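Local coordinates for protein APL1 (Anopheles gambiae, PDB 3O6N) that probably forms, as a leucine-rich repeat protein, a heterodimeric complex with LRIM1 that regulates complement-like immunity in the mosquito, at residues E82-T86 with Y87-Y91; R361-A364 with R365-D369. All blocks are in the same frame, centred on the assembly; numbering follows the deposited sequence.

Contact 1 (E82-T86 with Y87-Y91); sequences EEIDT and YAFAY
Ile84 meets Ala88 and Phe89 where the chain leaves the short strand 83-84 and folds through two successive type I beta turns, Asp85 to Ala88 and Tyr87 to Ala90. On the buried side the fit is close. Ile84 CG2, the branch anti to its own backbone N, rests 3.7 Å from Ala88 CB and comes 4.1 Å from Phe89 CE2, approaching that ring at its edge while the two side chains cross at about a right angle. Asp85 pins the first turn with two groups: its carbonyl O accepts the N-H of Ala88 at 2.9 Å, and its OD2 accepts Tyr87 N at 3.1 Å, reached from above the carboxylate plane, an Asx turn. A water joins Thr86 O to Phe89 N, bridging the backbone where no direct bond is made. The other side faces solvent, and its side-chain contact is a single CH-pi pair between exposed residues. There Thr86 and Tyr87 lie alongside, and the Thr86 CG2 methyl sits 3.8 Å from the Tyr87 ring centroid, 8° off the ring normal, over one face. Around this bend, strand 83-84 runs parallel to strand 59-60, with backbone bonds from Glu83 and Asp85 to Leu60, while Phe89 packs on Leu65 of helix 63-67 and on Val112 of a later loop.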
ATOM      1  N   GLU A  82      -4.507  26.794   3.832  1.00 18.92           N
ATOM      2  CA  GLU A  82      -5.211  26.354   5.030  1.00 20.42           C
ATOM      3  C   GLU A  82      -6.719  26.310   4.822  1.00 22.39           C
ATOM      4  O   GLU A  82      -7.418  25.537   5.472  1.00 24.04           O
ATOM      5  CB  GLU A  82      -4.885  27.270   6.206  1.00 19.89           C
ATOM      6  CG  GLU A  82      -3.423  27.271   6.581  1.00 18.60           C
ATOM      7  CD  GLU A  82      -3.113  28.253   7.689  1.00 28.23           C
ATOM      8  OE1 GLU A  82      -3.840  28.254   8.706  1.00 32.14           O
ATOM      9  OE2 GLU A  82      -2.147  29.029   7.533  1.00 26.02           O
ATOM     10  N   GLU A  83      -7.216  27.150   3.920  0.51 21.90           N
ATOM     11  CA  GLU A  83      -8.645  27.204   3.640  0.51 24.58           C
ATOM     12  C   GLU A  83      -8.914  27.471   2.164  0.51 26.41           C
ATOM     13  O   GLU A  83      -8.126  28.133   1.486  0.51 25.17           O
ATOM     14  CB  GLU A  83      -9.325  28.274   4.501  0.51 26.46           C
ATOM     15  CG  GLU A  83     -10.820  28.422   4.237  0.51 29.45           C
ATOM     16  CD  GLU A  83     -11.484  29.423   5.162  0.51 37.97           C
ATOM     17  OE1 GLU A  83     -10.948  29.661   6.265  0.51 39.10           O
ATOM     18  OE2 GLU A  83     -12.539  29.974   4.783  0.51 41.87           O
ATOM     19  N   ILE A  84     -10.032  26.946   1.675  1.00 25.01           N
ATOM     20  CA  ILE A  84     -10.453  27.158   0.298  1.00 23.96           C
ATOM     21  C   ILE A  84     -11.691  28.042   0.303  1.00 23.51           C
ATOM     22  O   ILE A  84     -12.676  27.711   0.958  1.00 21.84           O
ATOM     23  CB  ILE A  84     -10.843  25.825  -0.366  1.00 25.82           C
ATOM     24  CG1 ILE A  84      -9.650  24.874  -0.432  1.00 22.16           C
ATOM     25  CG2 ILE A  84     -11.426  26.069  -1.757  1.00 28.59           C
ATOM     26  CD1 ILE A  84     -10.020  23.481  -0.919  1.00 23.96           C
ATOM     27  N   ASP A  85     -11.653  29.163  -0.415  1.00 22.25           N
ATOM     28  CA  ASP A  85     -12.830  30.023  -0.498  1.00 22.64           C
ATOM     29  C   ASP A  85     -14.007  29.215  -1.023  1.00 23.05           C
ATOM     30  O   ASP A  85     -13.850  28.402  -1.929  1.00 22.18           O
ATOM     31  CB  ASP A  85     -12.579  31.224  -1.409  1.00 23.32           C
ATOM     32  CG  ASP A  85     -13.752  32.187  -1.433  1.00 35.03           C
ATOM     33  OD1 ASP A  85     -13.827  33.052  -0.535  1.00 39.01           O
ATOM     34  OD2 ASP A  85     -14.605  32.075  -2.341  1.00 33.75           O
ATOM     35  N   THR A  86     -15.184  29.441  -0.453  1.00 25.92           N
ATOM     36  CA  THR A  86     -16.361  28.649  -0.800  1.00 30.87           C
ATOM     37  C   THR A  86     -16.588  28.543  -2.309  1.00 27.89           C
ATOM     38  O   THR A  86     -16.926  27.476  -2.818  1.00 31.35           O
ATOM     39  CB  THR A  86     -17.635  29.210  -0.136  1.00 38.63           C
ATOM     40  OG1 THR A  86     -17.487  29.173   1.289  1.00 36.42           O
ATOM     41  CG2 THR A  86     -18.852  28.390  -0.538  1.00 38.91           C
ATOM     42  N   TYR A  87     -16.392  29.648  -3.023  1.00 24.70           N
ATOM     43  CA  TYR A  87     -16.671  29.668  -4.456  1.00 25.18           C
ATOM     44  C   TYR A  87     -15.419  29.615  -5.324  1.00 24.63           C
ATOM     45  O   TYR A  87     -15.463  29.943  -6.510  1.00 24.35           O
ATOM     46  CB  TYR A  87     -17.543  30.876  -4.803  1.00 32.62           C
ATOM     47  CG  TYR A  87     -18.808  30.896  -3.982  1.00 36.55           C
ATOM     48  CD1 TYR A  87     -19.810  29.960  -4.205  1.00 41.80           C
ATOM     49  CD2 TYR A  87     -18.989  31.824  -2.966  1.00 36.18           C
ATOM     50  CE1 TYR A  87     -20.966  29.957  -3.451  1.00 47.05           C
ATOM     51  CE2 TYR A  87     -20.145  31.829  -2.205  1.00 42.26           C
ATOM     52  CZ  TYR A  87     -21.130  30.893  -2.453  1.00 49.53           C
ATOM     53  OH  TYR A  87     -22.282  30.889  -1.702  1.00 53.46           O
ATOM     54  N   ALA A  88     -14.312  29.173  -4.735  1.00 23.16           N
ATOM     55  CA  ALA A  88     -13.040  29.096  -5.447  1.00 22.80           C
ATOM     56  C   ALA A  88     -13.147  28.324  -6.760  1.00 25.12           C
ATOM     57  O   ALA A  88     -12.505  28.681  -7.748  1.00 26.80           O
ATOM     58  CB  ALA A  88     -11.962  28.480  -4.555  1.00 21.72           C
ATOM     59  N   PHE A  89     -13.958  27.269  -6.773  1.00 19.85           N
ATOM     60  CA  PHE A  89     -14.084  26.430  -7.962  1.00 20.86           C
ATOM     61  C   PHE A  89     -15.412  26.598  -8.701  1.00 25.07           C
ATOM     62  O   PHE A  89     -15.890  25.670  -9.358  1.00 26.62           O
ATOM     63  CB  PHE A  89     -13.842  24.959  -7.606  1.00 19.95           C
ATOM     64  CG  PHE A  89     -12.427  24.665  -7.186  1.00 18.65           C
ATOM     65  CD1 PHE A  89     -11.484  24.265  -8.119  1.00 18.91           C
ATOM     66  CD2 PHE A  89     -12.039  24.799  -5.863  1.00 23.39           C
ATOM     67  CE1 PHE A  89     -10.177  23.998  -7.739  1.00 19.48           C
ATOM     68  CE2 PHE A  89     -10.734  24.532  -5.474  1.00 18.02           C
ATOM     69  CZ  PHE A  89      -9.804  24.130  -6.414  1.00 21.57           C
ATOM     70  N   ALA A  90     -15.991  27.790  -8.607  1.00 27.57           N
ATOM     71  CA  ALA A  90     -17.247  28.089  -9.292  1.00 33.28           C
ATOM     72  C   ALA A  90     -17.103  28.029 -10.815  1.00 33.57           C
ATOM     73  O   ALA A  90     -17.971  27.496 -11.506  1.00 33.11           O
ATOM     74  CB  ALA A  90     -17.775  29.454  -8.859  1.00 31.68           C
ATOM     75  N   TYR A  91     -16.002  28.571 -11.329  1.00 35.13           N
ATOM     76  CA  TYR A  91     -15.742  28.575 -12.768  1.00 38.49           C
ATOM     77  C   TYR A  91     -14.659  27.570 -13.154  1.00 40.57           C
ATOM     78  O   TYR A  91     -13.797  27.867 -13.980  1.00 42.75           O
ATOM     79  CB  TYR A  91     -15.315  29.972 -13.230  1.00 44.69           C
ATOM     80  CG  TYR A  91     -16.392  31.029 -13.115  1.00 51.83           C
ATOM     81  CD1 TYR A  91     -17.147  31.400 -14.221  1.00 57.15           C
ATOM     82  CD2 TYR A  91     -16.650  31.658 -11.904  1.00 55.00           C
ATOM     83  CE1 TYR A  91     -18.131  32.367 -14.122  1.00 60.60           C
ATOM     84  CE2 TYR A  91     -17.632  32.625 -11.796  1.00 59.26           C
ATOM     85  CZ  TYR A  91     -18.369  32.976 -12.908  1.00 61.99           C
ATOM     86  OH  TYR A  91     -19.347  33.939 -12.806  1.00 64.60           O
TER
HETATM   87  O   HOH W   1     -15.956  26.241  -5.022  1.00 30.76           O

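Contact 2 (R361-A364 with R365-D369); sequences RNVA and RPAVD. With NAG (2-acetamido-2-deoxy-beta-D-glucopyranose), chain D.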
ATOM      1  N   ARG A 361      26.922 -30.376   2.857  1.00 19.49           N
ATOM      2  CA  ARG A 361      27.454 -31.115   1.718  1.00 16.58           C
ATOM      3  C   ARG A 361      26.907 -30.522   0.416  1.00 20.49           C
ATOM      4  O   ARG A 361      27.507 -30.679  -0.650  1.00 20.28           O
ATOM      5  CB  ARG A 361      27.089 -32.600   1.813  1.00 19.29           C
ATOM      6  CG  ARG A 361      27.701 -33.317   3.012  1.00 20.52           C
ATOM      7  CD  ARG A 361      27.379 -34.806   2.973  1.00 22.21           C
ATOM      8  NE  ARG A 361      28.058 -35.476   1.866  1.00 23.65           N
ATOM      9  CZ  ARG A 361      27.731 -36.679   1.403  1.00 34.91           C
ATOM     10  NH1 ARG A 361      26.722 -37.347   1.943  1.00 37.20           N
ATOM     11  NH2 ARG A 361      28.409 -37.210   0.396  1.00 36.19           N
ATOM     12  N   ASN A 362      25.773 -29.831   0.515  1.00 14.62           N
ATOM     13  CA  ASN A 362      25.075 -29.315  -0.668  1.00 15.29           C
ATOM     14  C   ASN A 362      24.888 -27.801  -0.720  1.00 20.70           C
ATOM     15  O   ASN A 362      24.429 -27.265  -1.728  1.00 19.18           O
ATOM     16  CB  ASN A 362      23.712 -29.993  -0.818  1.00 17.84           C
ATOM     17  CG  ASN A 362      23.833 -31.476  -1.072  1.00 23.18           C
ATOM     18  OD1 ASN A 362      24.703 -31.920  -1.823  1.00 28.31           O
ATOM     19  ND2 ASN A 362      22.967 -32.256  -0.442  1.00 24.44           N
ATOM     20  N   VAL A 363      25.220 -27.113   0.364  1.00 17.90           N
ATOM     21  CA  VAL A 363      25.108 -25.657   0.389  1.00 15.44           C
ATOM     22  C   VAL A 363      26.188 -25.094   1.307  1.00 20.42           C
ATOM     23  O   VAL A 363      26.656 -25.778   2.217  1.00 19.62           O
ATOM     24  CB  VAL A 363      23.704 -25.203   0.851  1.00 17.69           C
ATOM     25  CG1 VAL A 363      23.548 -25.373   2.352  1.00 18.14           C
ATOM     26  CG2 VAL A 363      23.429 -23.753   0.433  1.00 18.04           C
ATOM     27  N   ALA A 364      26.595 -23.855   1.053  1.00 16.54           N
ATOM     28  CA  ALA A 364      27.632 -23.219   1.857  1.00 18.93           C
ATOM     29  C   ALA A 364      27.517 -21.704   1.786  1.00 16.76           C
ATOM     30  O   ALA A 364      26.516 -21.169   1.310  1.00 18.01           O
ATOM     31  CB  ALA A 364      29.012 -23.674   1.402  1.00 19.01           C
ATOM     32  N   ARG A 365      28.544 -21.016   2.270  1.00 19.41           N
ATOM     33  CA  ARG A 365      28.577 -19.564   2.203  1.00 18.95           C
ATOM     34  C   ARG A 365      29.273 -19.124   0.923  1.00 19.73           C
ATOM     35  O   ARG A 365      30.201 -19.782   0.464  1.00 20.75           O
ATOM     36  CB  ARG A 365      29.259 -18.990   3.446  1.00 18.44           C
ATOM     37  CG  ARG A 365      28.499 -19.338   4.714  1.00 18.40           C
ATOM     38  CD  ARG A 365      29.066 -18.697   5.964  1.00 16.52           C
ATOM     39  NE  ARG A 365      28.137 -18.885   7.074  1.00 19.21           N
ATOM     40  CZ  ARG A 365      28.001 -20.021   7.751  1.00 24.79           C
ATOM     41  NH1 ARG A 365      28.750 -21.074   7.440  1.00 22.80           N
ATOM     42  NH2 ARG A 365      27.118 -20.105   8.739  1.00 17.29           N
ATOM     43  N   PRO A 366      28.841 -17.989   0.352  1.00 17.00           N
ATOM     44  CA  PRO A 366      27.895 -17.045   0.953  1.00 18.76           C
ATOM     45  C   PRO A 366      26.410 -17.265   0.623  1.00 18.41           C
ATOM     46  O   PRO A 366      25.612 -16.389   0.948  1.00 16.53           O
ATOM     47  CB  PRO A 366      28.352 -15.705   0.370  1.00 21.76           C
ATOM     48  CG  PRO A 366      28.828 -16.070  -1.003  1.00 20.81           C
ATOM     49  CD  PRO A 366      29.438 -17.454  -0.886  1.00 18.39           C
ATOM     50  N   ALA A 367      26.040 -18.380   0.001  1.00 18.63           N
ATOM     51  CA  ALA A 367      24.619 -18.666  -0.213  1.00 19.82           C
ATOM     52  C   ALA A 367      23.913 -18.638   1.139  1.00 21.62           C
ATOM     53  O   ALA A 367      22.892 -17.968   1.309  1.00 20.26           O
ATOM     54  CB  ALA A 367      24.423 -20.004  -0.903  1.00 21.13           C
ATOM     55  N   VAL A 368      24.471 -19.371   2.100  1.00 16.03           N
ATOM     56  CA  VAL A 368      24.083 -19.221   3.496  1.00 12.76           C
ATOM     57  C   VAL A 368      24.516 -17.836   3.950  1.00 16.73           C
ATOM     58  O   VAL A 368      25.709 -17.529   3.993  1.00 17.05           O
ATOM     59  CB  VAL A 368      24.725 -20.300   4.387  1.00 16.64           C
ATOM     60  CG1 VAL A 368      24.421 -20.025   5.854  1.00 14.58           C
ATOM     61  CG2 VAL A 368      24.214 -21.686   3.983  1.00 16.42           C
ATOM     62  N   ASP A 369      23.542 -17.001   4.289  1.00 15.69           N
ATOM     63  CA  ASP A 369      23.787 -15.573   4.464  1.00 16.67           C
ATOM     64  C   ASP A 369      24.182 -15.193   5.884  1.00 18.93           C
ATOM     65  O   ASP A 369      24.686 -14.093   6.118  1.00 20.75           O
ATOM     66  CB  ASP A 369      22.545 -14.778   4.049  1.00 16.69           C
ATOM     67  CG  ASP A 369      22.788 -13.282   4.045  1.00 26.70           C
ATOM     68  OD1 ASP A 369      23.618 -12.822   3.236  1.00 28.07           O
ATOM     69  OD2 ASP A 369      22.149 -12.571   4.847  1.00 29.21           O
TER
HETATM   70  C1  NAG D1004      20.001 -12.693   1.387  1.00 48.40           C
HETATM   71  C2  NAG D1004      20.626 -11.394   0.879  1.00 54.92           C
HETATM   72  C3  NAG D1004      20.627 -10.295   1.936  1.00 58.68           C
HETATM   73  C4  NAG D1004      19.281 -10.195   2.637  1.00 60.35           C
HETATM   74  C5  NAG D1004      18.814 -11.567   3.108  1.00 59.83           C
HETATM   75  C6  NAG D1004      17.436 -11.472   3.754  1.00 63.43           C
HETATM   76  C7  NAG D1004      22.342 -11.553  -0.832  1.00 62.06           C
HETATM   77  C8  NAG D1004      23.739 -11.983  -1.169  1.00 62.52           C
HETATM   78  N2  NAG D1004      21.987 -11.643   0.447  1.00 58.77           N
HETATM   79  O3  NAG D1004      20.921  -9.060   1.323  1.00 59.62           O
HETATM   80  O4  NAG D1004      19.395  -9.330   3.746  1.00 61.69           O
HETATM   81  O5  NAG D1004      18.757 -12.461   2.016  1.00 53.85           O
HETATM   82  O6  NAG D1004      17.538 -11.742   5.135  1.00 65.64           O
HETATM   83  O7  NAG D1004      21.584 -11.144  -1.711  1.00 63.50           O
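An alpha turn from Ala364 to Val368, with a cis peptide before Pro366, forms this contact in the disulfide-linked C-terminal region of the repeat domain, beside a glycan carried by the protein itself. One bond closes the turn: Val368 N donates to Ala364 O at 2.8 Å, nearly straight, the N-H...O angle 175°, with the donor tilted 34° from the carbonyl plane. The cis peptide between Arg365 and Pro366 bends the chain sharply within the loop. Just before the turn, Val363 packs back on it through two apolar contacts. Val363 CG1 reaches Val368 CG2 at 4.1 Å, the two valines crossing at about a right angle, and Val363 CG2, which lies anti to its backbone N, stands 4.1 Å from Ala367 CB. Ala367 CB also comes 3.3 Å from Ala364 O, so the acceptor is flanked by a methyl group as well as gripped by an N-H. Val368 CG1 lies 3.7 Å above one face of the Arg365 guanidinium, offset toward its rim, while that group donates from NH1 to His383 O and from NH2 to Asp370 O. Asp369 follows, with CG anti to its backbone N (chi1 -173°), and OD1 takes a weak bond of 3.4 Å from N2 of the sugar. The glycan, probably borne by Asn343, also bonds to Tyr324 OH. The chemistry implies a turn closed by one backbone bond and joined to Leu344 by backbone bonds of Ala367 and Asp369, with a buried valine pair beside it; the weak bond from the sugar to Asp369 suggests at most a modest hold on it.

Overall arrangement
Contact 1 and contact 2 are both local turns in one elongated solenoid of leucine-rich repeats, and they mark its two far regions. Their centres are 64 Å apart, with about 47 Å between nearest atoms, and they lie on opposite sides of the chain's centre, 31 and 34 Å from it. In sequence contact 1 closes long before contact 2 opens. The first belongs to an early part of the solenoid, after strand 83-84; the second follows helix 353-359, beyond the last strand of the parallel array, 343-345. Only contact 2 adjoins a sugar, attached to the protein rather than held in a pocket.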